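Local coordinates for protein myosin-17 (Arabidopsis thaliana, PDB 7KFL) that is a plant class XI myosin whose globular tail, the cargo-binding domain, probably recognises the cargo that the motor carries, at residues V242-F247 with A292-D297; F247-V252 with L378-S383. One frame throughout, in Å; residues are numbered along the deposited sequence.

How the contacts relate
Both contacts use helix 236-260, and Phe-247 belongs to a segment of each, yet they draw on different flanks of it. Contact 1 brings in the turn that follows helix 289-292, nearer in sequence, 45 residues on, whereas contact 2 brings in a far later, irregular run of chain, 378-383. Each is partly buried. Contact 1 reaches inward through an aromatic ring and an alanine, the Thr-244 hydroxyl and Ala-292 carbonyl at its interface being bonded within their own elements; contact 2 combines an aliphatic patch with a polar bond across the interface and ends among exposed acidic and serine residues. Gln-245 joins them: its NE2 probably hydrogen-bonds Ser-383 O, 2.7 Å away, beside the carboxylate of Asp-381.

Contact 1 (V242-F247 with A292-D297)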
ATOM      1  N   VAL A 242      -1.578  -2.336  -1.252  1.00 51.90           N
ATOM      2  CA  VAL A 242      -1.418  -1.481  -0.036  1.00 51.23           C
ATOM      3  C   VAL A 242      -0.277  -2.047   0.816  1.00 50.19           C
ATOM      4  O   VAL A 242       0.679  -1.300   1.099  1.00 50.01           O
ATOM      5  CB  VAL A 242      -2.717  -1.376   0.790  1.00 51.68           C
ATOM      6  CG1 VAL A 242      -2.515  -0.560   2.060  1.00 52.00           C
ATOM      7  CG2 VAL A 242      -3.868  -0.793  -0.012  1.00 52.32           C
ATOM      8  N   PHE A 243      -0.372  -3.323   1.196  1.00 49.92           N
ATOM      9  CA  PHE A 243       0.550  -3.973   2.166  1.00 49.82           C
ATOM     10  C   PHE A 243       1.937  -4.144   1.532  1.00 49.20           C
ATOM     11  O   PHE A 243       2.934  -3.938   2.256  1.00 48.46           O
ATOM     12  CB  PHE A 243      -0.058  -5.273   2.700  1.00 50.19           C
ATOM     13  CG  PHE A 243      -1.156  -5.040   3.707  1.00 50.37           C
ATOM     14  CD1 PHE A 243      -0.874  -4.438   4.925  1.00 50.47           C
ATOM     15  CD2 PHE A 243      -2.468  -5.396   3.435  1.00 50.51           C
ATOM     16  CE1 PHE A 243      -1.879  -4.202   5.851  1.00 50.28           C
ATOM     17  CE2 PHE A 243      -3.470  -5.162   4.364  1.00 50.95           C
ATOM     18  CZ  PHE A 243      -3.173  -4.568   5.570  1.00 50.70           C
ATOM     19  N   THR A 244       2.001  -4.469   0.235  1.00 48.19           N
ATOM     20  CA  THR A 244       3.267  -4.560  -0.546  1.00 47.63           C
ATOM     21  C   THR A 244       3.976  -3.200  -0.507  1.00 46.89           C
ATOM     22  O   THR A 244       5.192  -3.181  -0.266  1.00 46.75           O
ATOM     23  CB  THR A 244       3.023  -5.032  -1.984  1.00 47.47           C
ATOM     24  OG1 THR A 244       2.363  -6.297  -1.933  1.00 48.18           O
ATOM     25  CG2 THR A 244       4.299  -5.168  -2.785  1.00 47.49           C
ATOM     26  N   GLN A 245       3.233  -2.108  -0.715  1.00 47.30           N
ATOM     27  CA  GLN A 245       3.763  -0.716  -0.673  1.00 48.00           C
ATOM     28  C   GLN A 245       4.153  -0.343   0.765  1.00 48.46           C
ATOM     29  O   GLN A 245       5.090   0.460   0.925  1.00 49.83           O
ATOM     30  CB  GLN A 245       2.742   0.271  -1.248  1.00 47.80           C
ATOM     31  CG  GLN A 245       2.580   0.161  -2.758  1.00 48.22           C
ATOM     32  CD  GLN A 245       2.032   1.419  -3.389  1.00 48.82           C
ATOM     33  OE1 GLN A 245       1.228   2.139  -2.797  1.00 49.25           O
ATOM     34  NE2 GLN A 245       2.462   1.693  -4.610  1.00 48.58           N
ATOM     35  N   ILE A 246       3.469  -0.898   1.771  1.00 49.03           N
ATOM     36  CA  ILE A 246       3.723  -0.611   3.216  1.00 49.18           C
ATOM     37  C   ILE A 246       4.978  -1.366   3.677  1.00 48.90           C
ATOM     38  O   ILE A 246       5.756  -0.783   4.455  1.00 48.01           O
ATOM     39  CB  ILE A 246       2.484  -0.953   4.067  1.00 49.64           C
ATOM     40  CG1 ILE A 246       1.355   0.053   3.834  1.00 50.19           C
ATOM     41  CG2 ILE A 246       2.839  -1.060   5.544  1.00 50.15           C
ATOM     42  CD1 ILE A 246       1.555   1.379   4.535  1.00 50.34           C
ATOM     43  N   PHE A 247       5.159  -2.616   3.241  1.00 48.65           N
ATOM     44  CA  PHE A 247       6.351  -3.443   3.570  1.00 48.62           C
ATOM     45  C   PHE A 247       7.583  -2.832   2.888  1.00 48.45           C
ATOM     46  O   PHE A 247       8.676  -2.863   3.492  1.00 48.53           O
ATOM     47  CB  PHE A 247       6.126  -4.914   3.212  1.00 48.77           C
ATOM     48  CG  PHE A 247       5.550  -5.736   4.339  1.00 49.13           C
ATOM     49  CD1 PHE A 247       4.324  -5.410   4.899  1.00 49.16           C
ATOM     50  CD2 PHE A 247       6.234  -6.831   4.846  1.00 49.69           C
ATOM     51  CE1 PHE A 247       3.794  -6.162   5.938  1.00 49.43           C
ATOM     52  CE2 PHE A 247       5.703  -7.584   5.884  1.00 49.76           C
ATOM     53  CZ  PHE A 247       4.485  -7.247   6.429  1.00 49.74           C
ATOM     54  N   ALA A 292      -1.639 -10.497   1.427  1.00 58.32           N
ATOM     55  CA  ALA A 292      -0.240 -10.077   1.686  1.00 58.42           C
ATOM     56  C   ALA A 292       0.490  -9.814   0.363  1.00 58.63           C
ATOM     57  O   ALA A 292       1.375  -8.937   0.347  1.00 57.60           O
ATOM     58  CB  ALA A 292       0.474 -11.127   2.500  1.00 58.79           C
ATOM     59  N   GLY A 293       0.144 -10.556  -0.695  1.00 59.58           N
ATOM     60  CA  GLY A 293       0.786 -10.462  -2.021  1.00 59.58           C
ATOM     61  C   GLY A 293       2.234 -10.914  -1.960  1.00 60.26           C
ATOM     62  O   GLY A 293       2.463 -12.100  -1.649  1.00 60.58           O
ATOM     63  N   SER A 294       3.172 -10.001  -2.234  1.00 60.26           N
ATOM     64  CA  SER A 294       4.642 -10.222  -2.153  1.00 60.03           C
ATOM     65  C   SER A 294       5.251  -9.254  -1.130  1.00 58.72           C
ATOM     66  O   SER A 294       6.400  -8.816  -1.335  1.00 58.20           O
ATOM     67  CB  SER A 294       5.280 -10.079  -3.512  1.00 61.02           C
ATOM     68  OG  SER A 294       5.112  -8.763  -4.017  1.00 61.29           O
ATOM     69  N   ALA A 295       4.506  -8.951  -0.060  1.00 58.16           N
ATOM     70  CA  ALA A 295       4.910  -8.034   1.034  1.00 56.98           C
ATOM     71  C   ALA A 295       6.194  -8.546   1.695  1.00 56.75           C
ATOM     72  O   ALA A 295       7.035  -7.708   2.060  1.00 56.69           O
ATOM     73  CB  ALA A 295       3.793  -7.897   2.039  1.00 56.61           C
ATOM     74  N   TRP A 296       6.334  -9.867   1.841  1.00 56.86           N
ATOM     75  CA  TRP A 296       7.514 -10.520   2.470  1.00 56.97           C
ATOM     76  C   TRP A 296       8.767 -10.248   1.630  1.00 57.54           C
ATOM     77  O   TRP A 296       9.810  -9.922   2.228  1.00 58.17           O
ATOM     78  CB  TRP A 296       7.266 -12.024   2.673  1.00 56.86           C
ATOM     79  CG  TRP A 296       8.422 -12.756   3.284  1.00 56.60           C
ATOM     80  CD1 TRP A 296       9.066 -13.847   2.774  1.00 57.12           C
ATOM     81  CD2 TRP A 296       9.094 -12.434   4.516  1.00 56.05           C
ATOM     82  NE1 TRP A 296      10.084 -14.232   3.605  1.00 57.01           N
ATOM     83  CE2 TRP A 296      10.127 -13.384   4.681  1.00 56.49           C
ATOM     84  CE3 TRP A 296       8.927 -11.446   5.493  1.00 55.14           C
ATOM     85  CZ2 TRP A 296      10.982 -13.369   5.783  1.00 56.42           C
ATOM     86  CZ3 TRP A 296       9.772 -11.431   6.582  1.00 54.96           C
ATOM     87  CH2 TRP A 296      10.784 -12.382   6.723  1.00 55.71           C
ATOM     88  N   ASP A 297       8.658 -10.345   0.299  1.00 58.13           N
ATOM     89  CA  ASP A 297       9.790 -10.191  -0.657  1.00 59.17           C
ATOM     90  C   ASP A 297      10.225  -8.721  -0.756  1.00 57.93           C
ATOM     91  O   ASP A 297      11.329  -8.476  -1.270  1.00 57.86           O
ATOM     92  CB  ASP A 297       9.438 -10.765  -2.032  1.00 60.64           C
ATOM     93  CG  ASP A 297       9.431 -12.285  -2.070  1.00 63.30           C
ATOM     94  OD1 ASP A 297      10.196 -12.898  -1.290  1.00 63.47           O
ATOM     95  OD2 ASP A 297       8.661 -12.847  -2.877  1.00 65.91           O
TER
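With chi1 at -91°, about 30° beyond the staggered position near -60°, Phe-247 lays its ring across Ala-295, while Thr-244, one helical turn earlier, holds CG2 anti to its own N and sends that methyl toward Ser-294. The alanine methyl is at the centre of the contact. Ala-295 CB sits over one face of the Phe-247 ring, 3.8 Å from the centroid, in a CH-pi contact displaced toward the CG side. The approach is steep, 20° off the ring normal. The carbonyl of the same alanine also closes on this residue: Ala-295 O is 3.0 Å from Phe-247 CD2, a short approach to a ring carbon. Here the backbones come very near, Thr-244 CA lying 4.2 Å from Ala-295 CA. Gly-293, leaving helix 289-292 with a positive phi of 66°, turns the chain past the threonine hydroxyl. Thr-244 OG1 stands 3.6 Å from Ala-292 O, but its hydrogen bond goes back to Arg-240 O within helix 236-260, and Ala-292 O receives Ala-295 N at 3.2 Å. Trp-283, Leu-280 and Cys-284 of helix 267-287 also pack on the Phe-247 ring. The threonine hydroxyl and the Ala-292 carbonyl thus stay bonded inside their own helix or turn, and cohesion between the segments rests on methyl-to-ring and van der Waals contact at close backbone spacing.

Contact 2 (F247-V252 with L378-S383); sequences FSFINV and LDDDSS
Val-252 and Leu-378 form the dense end of this contact, where the chain 378-383, extended as far as Asp-381, settles on helix 236-260. The two methyls of Val-252 divide the work: CG1 touches the carbonyl oxygen of Leu-378, whereas CG2 presses on the next peptide, 3.4 Å from Asp-380 N, and also reaches Leu-378 CB at 3.8 Å. Across the same end, Leu-378 CD1 lies 3.3 Å from Asn-251 ND2, with the two side chains set at a slant. That amide is oriented from its other side, since Asn-251 OD1 accepts a hydrogen bond from Ile-302 N.

Farther along, Ser-248 OG receives Asp-381 N at 3.0 Å with an N-H...O angle of 151°, the one hydrogen bond between the segments, and it lies almost against Asp-380 CA. Asp-380 has chi1 58°, which folds its carboxylate back alongside Phe-249. OD2 arrives at the ring edge, near the ring plane and 3.6 Å from CD1, with ring and carboxylate planes 39° apart; such an approach would suit the weakly positive rim of an aromatic ring. Lys-175 is a long, weak ionic partner of the same oxygen.

Beyond this point the packing thins. The CB of Asp-379 points away from the helix, and the residue is exposed. The carboxylate of Asp-381 leads away from 247-252, its OD2 taking a weak hydrogen bond from Gln-245 earlier on the same helix. Its OD1 is gripped twice by Ser-383: OG meets the syn lone pair at 2.6 Å, while the backbone N comes from above the carboxylate plane. This second bond defines an Asx turn, which closes an irregular segment lying against a DIL-domain helix in the largely helical globular tail.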
ATOM      1  N   PHE A 247       5.159  -2.616   3.241  1.00 48.65           N
ATOM      2  CA  PHE A 247       6.351  -3.443   3.570  1.00 48.62           C
ATOM      3  C   PHE A 247       7.583  -2.832   2.888  1.00 48.45           C
ATOM      4  O   PHE A 247       8.676  -2.863   3.492  1.00 48.53           O
ATOM      5  CB  PHE A 247       6.126  -4.914   3.212  1.00 48.77           C
ATOM      6  CG  PHE A 247       5.550  -5.736   4.339  1.00 49.13           C
ATOM      7  CD1 PHE A 247       4.324  -5.410   4.899  1.00 49.16           C
ATOM      8  CD2 PHE A 247       6.234  -6.831   4.846  1.00 49.69           C
ATOM      9  CE1 PHE A 247       3.794  -6.162   5.938  1.00 49.43           C
ATOM     10  CE2 PHE A 247       5.703  -7.584   5.884  1.00 49.76           C
ATOM     11  CZ  PHE A 247       4.485  -7.247   6.429  1.00 49.74           C
ATOM     12  N   SER A 248       7.402  -2.281   1.683  1.00 48.25           N
ATOM     13  CA  SER A 248       8.385  -1.408   0.985  1.00 48.03           C
ATOM     14  C   SER A 248       8.867  -0.312   1.948  1.00 47.48           C
ATOM     15  O   SER A 248      10.090  -0.178   2.124  1.00 48.01           O
ATOM     16  CB  SER A 248       7.799  -0.824  -0.279  1.00 48.24           C
ATOM     17  OG  SER A 248       8.238   0.510  -0.484  1.00 48.63           O
ATOM     18  N   PHE A 249       7.933   0.419   2.562  1.00 46.77           N
ATOM     19  CA  PHE A 249       8.198   1.501   3.550  1.00 46.90           C
ATOM     20  C   PHE A 249       8.992   0.941   4.740  1.00 47.42           C
ATOM     21  O   PHE A 249       9.991   1.569   5.144  1.00 47.27           O
ATOM     22  CB  PHE A 249       6.880   2.148   3.984  1.00 46.74           C
ATOM     23  CG  PHE A 249       6.972   3.056   5.183  1.00 47.09           C
ATOM     24  CD1 PHE A 249       7.477   4.342   5.063  1.00 47.91           C
ATOM     25  CD2 PHE A 249       6.535   2.631   6.428  1.00 47.30           C
ATOM     26  CE1 PHE A 249       7.552   5.180   6.165  1.00 48.44           C
ATOM     27  CE2 PHE A 249       6.613   3.471   7.530  1.00 48.31           C
ATOM     28  CZ  PHE A 249       7.119   4.744   7.396  1.00 48.36           C
ATOM     29  N   ILE A 250       8.566  -0.200   5.287  1.00 47.86           N
ATOM     30  CA  ILE A 250       9.230  -0.867   6.451  1.00 48.89           C
ATOM     31  C   ILE A 250      10.667  -1.220   6.056  1.00 49.25           C
ATOM     32  O   ILE A 250      11.593  -0.890   6.825  1.00 49.67           O
ATOM     33  CB  ILE A 250       8.431  -2.102   6.918  1.00 49.02           C
ATOM     34  CG1 ILE A 250       7.169  -1.686   7.680  1.00 48.92           C
ATOM     35  CG2 ILE A 250       9.301  -3.040   7.744  1.00 49.23           C
ATOM     36  CD1 ILE A 250       6.155  -2.794   7.848  1.00 49.32           C
ATOM     37  N   ASN A 251      10.835  -1.864   4.899  1.00 49.25           N
ATOM     38  CA  ASN A 251      12.147  -2.297   4.349  1.00 48.89           C
ATOM     39  C   ASN A 251      13.103  -1.101   4.294  1.00 49.12           C
ATOM     40  O   ASN A 251      14.278  -1.271   4.655  1.00 50.05           O
ATOM     41  CB  ASN A 251      11.999  -2.905   2.953  1.00 48.40           C
ATOM     42  CG  ASN A 251      13.332  -3.310   2.368  1.00 48.49           C
ATOM     43  OD1 ASN A 251      13.952  -4.264   2.830  1.00 47.67           O
ATOM     44  ND2 ASN A 251      13.784  -2.581   1.361  1.00 49.36           N
ATOM     45  N   VAL A 252      12.598   0.050   3.843  1.00 49.02           N
ATOM     46  CA  VAL A 252      13.361   1.318   3.650  1.00 48.90           C
ATOM     47  C   VAL A 252      13.805   1.848   5.017  1.00 49.19           C
ATOM     48  O   VAL A 252      15.007   2.108   5.180  1.00 50.60           O
ATOM     49  CB  VAL A 252      12.509   2.351   2.884  1.00 48.68           C
ATOM     50  CG1 VAL A 252      13.065   3.764   2.985  1.00 49.08           C
ATOM     51  CG2 VAL A 252      12.340   1.947   1.429  1.00 48.96           C
ATOM     52  N   LEU A 378      17.648   3.603   0.386  1.00 51.21           N
ATOM     53  CA  LEU A 378      16.443   3.112  -0.331  1.00 51.48           C
ATOM     54  C   LEU A 378      15.342   4.173  -0.255  1.00 51.84           C
ATOM     55  O   LEU A 378      15.389   5.033   0.652  1.00 50.27           O
ATOM     56  CB  LEU A 378      15.975   1.792   0.291  1.00 50.76           C
ATOM     57  CG  LEU A 378      16.989   0.650   0.284  1.00 50.84           C
ATOM     58  CD1 LEU A 378      16.416  -0.578   0.973  1.00 50.87           C
ATOM     59  CD2 LEU A 378      17.419   0.301  -1.130  1.00 51.53           C
ATOM     60  N   ASP A 379      14.395   4.108  -1.191  1.00 53.80           N
ATOM     61  CA  ASP A 379      13.163   4.938  -1.200  1.00 55.03           C
ATOM     62  C   ASP A 379      11.964   3.995  -1.326  1.00 54.82           C
ATOM     63  O   ASP A 379      12.065   3.010  -2.085  1.00 55.05           O
ATOM     64  CB  ASP A 379      13.199   5.975  -2.323  1.00 56.44           C
ATOM     65  CG  ASP A 379      12.519   7.284  -1.964  1.00 58.47           C
ATOM     66  OD1 ASP A 379      11.686   7.278  -1.031  1.00 60.23           O
ATOM     67  OD2 ASP A 379      12.831   8.303  -2.616  1.00 60.60           O
ATOM     68  N   ASP A 380      10.886   4.284  -0.594  1.00 54.83           N
ATOM     69  CA  ASP A 380       9.635   3.478  -0.599  1.00 54.18           C
ATOM     70  C   ASP A 380       8.888   3.718  -1.916  1.00 52.70           C
ATOM     71  O   ASP A 380       9.280   4.633  -2.667  1.00 51.85           O
ATOM     72  CB  ASP A 380       8.753   3.801   0.614  1.00 54.83           C
ATOM     73  CG  ASP A 380       8.347   5.262   0.734  1.00 56.12           C
ATOM     74  OD1 ASP A 380       8.107   5.902  -0.313  1.00 57.25           O
ATOM     75  OD2 ASP A 380       8.278   5.751   1.879  1.00 57.13           O
ATOM     76  N   ASP A 381       7.846   2.923  -2.164  1.00 51.61           N
ATOM     77  CA  ASP A 381       6.938   3.051  -3.333  1.00 51.08           C
ATOM     78  C   ASP A 381       5.712   3.867  -2.906  1.00 51.08           C
ATOM     79  O   ASP A 381       4.842   3.301  -2.214  1.00 51.96           O
ATOM     80  CB  ASP A 381       6.551   1.673  -3.873  1.00 50.78           C
ATOM     81  CG  ASP A 381       5.779   1.711  -5.179  1.00 50.88           C
ATOM     82  OD1 ASP A 381       5.703   2.801  -5.784  1.00 50.40           O
ATOM     83  OD2 ASP A 381       5.262   0.646  -5.582  1.00 51.36           O
ATOM     84  N   SER A 382       5.660   5.148  -3.285  1.00 50.94           N
ATOM     85  CA  SER A 382       4.526   6.069  -3.008  1.00 51.49           C
ATOM     86  C   SER A 382       3.719   6.300  -4.292  1.00 51.39           C
ATOM     87  O   SER A 382       2.849   7.191  -4.288  1.00 51.07           O
ATOM     88  CB  SER A 382       5.007   7.369  -2.407  1.00 52.27           C
ATOM     89  OG  SER A 382       5.468   8.260  -3.413  1.00 53.02           O
ATOM     90  N   SER A 383       3.992   5.515  -5.339  1.00 51.17           N
ATOM     91  CA  SER A 383       3.280   5.547  -6.643  1.00 51.18           C
ATOM     92  C   SER A 383       1.908   4.876  -6.502  1.00 50.74           C
ATOM     93  O   SER A 383       1.707   4.152  -5.515  1.00 51.18           O
ATOM     94  CB  SER A 383       4.097   4.875  -7.717  1.00 51.43           C
ATOM     95  OG  SER A 383       4.003   3.460  -7.612  1.00 50.82           O
TER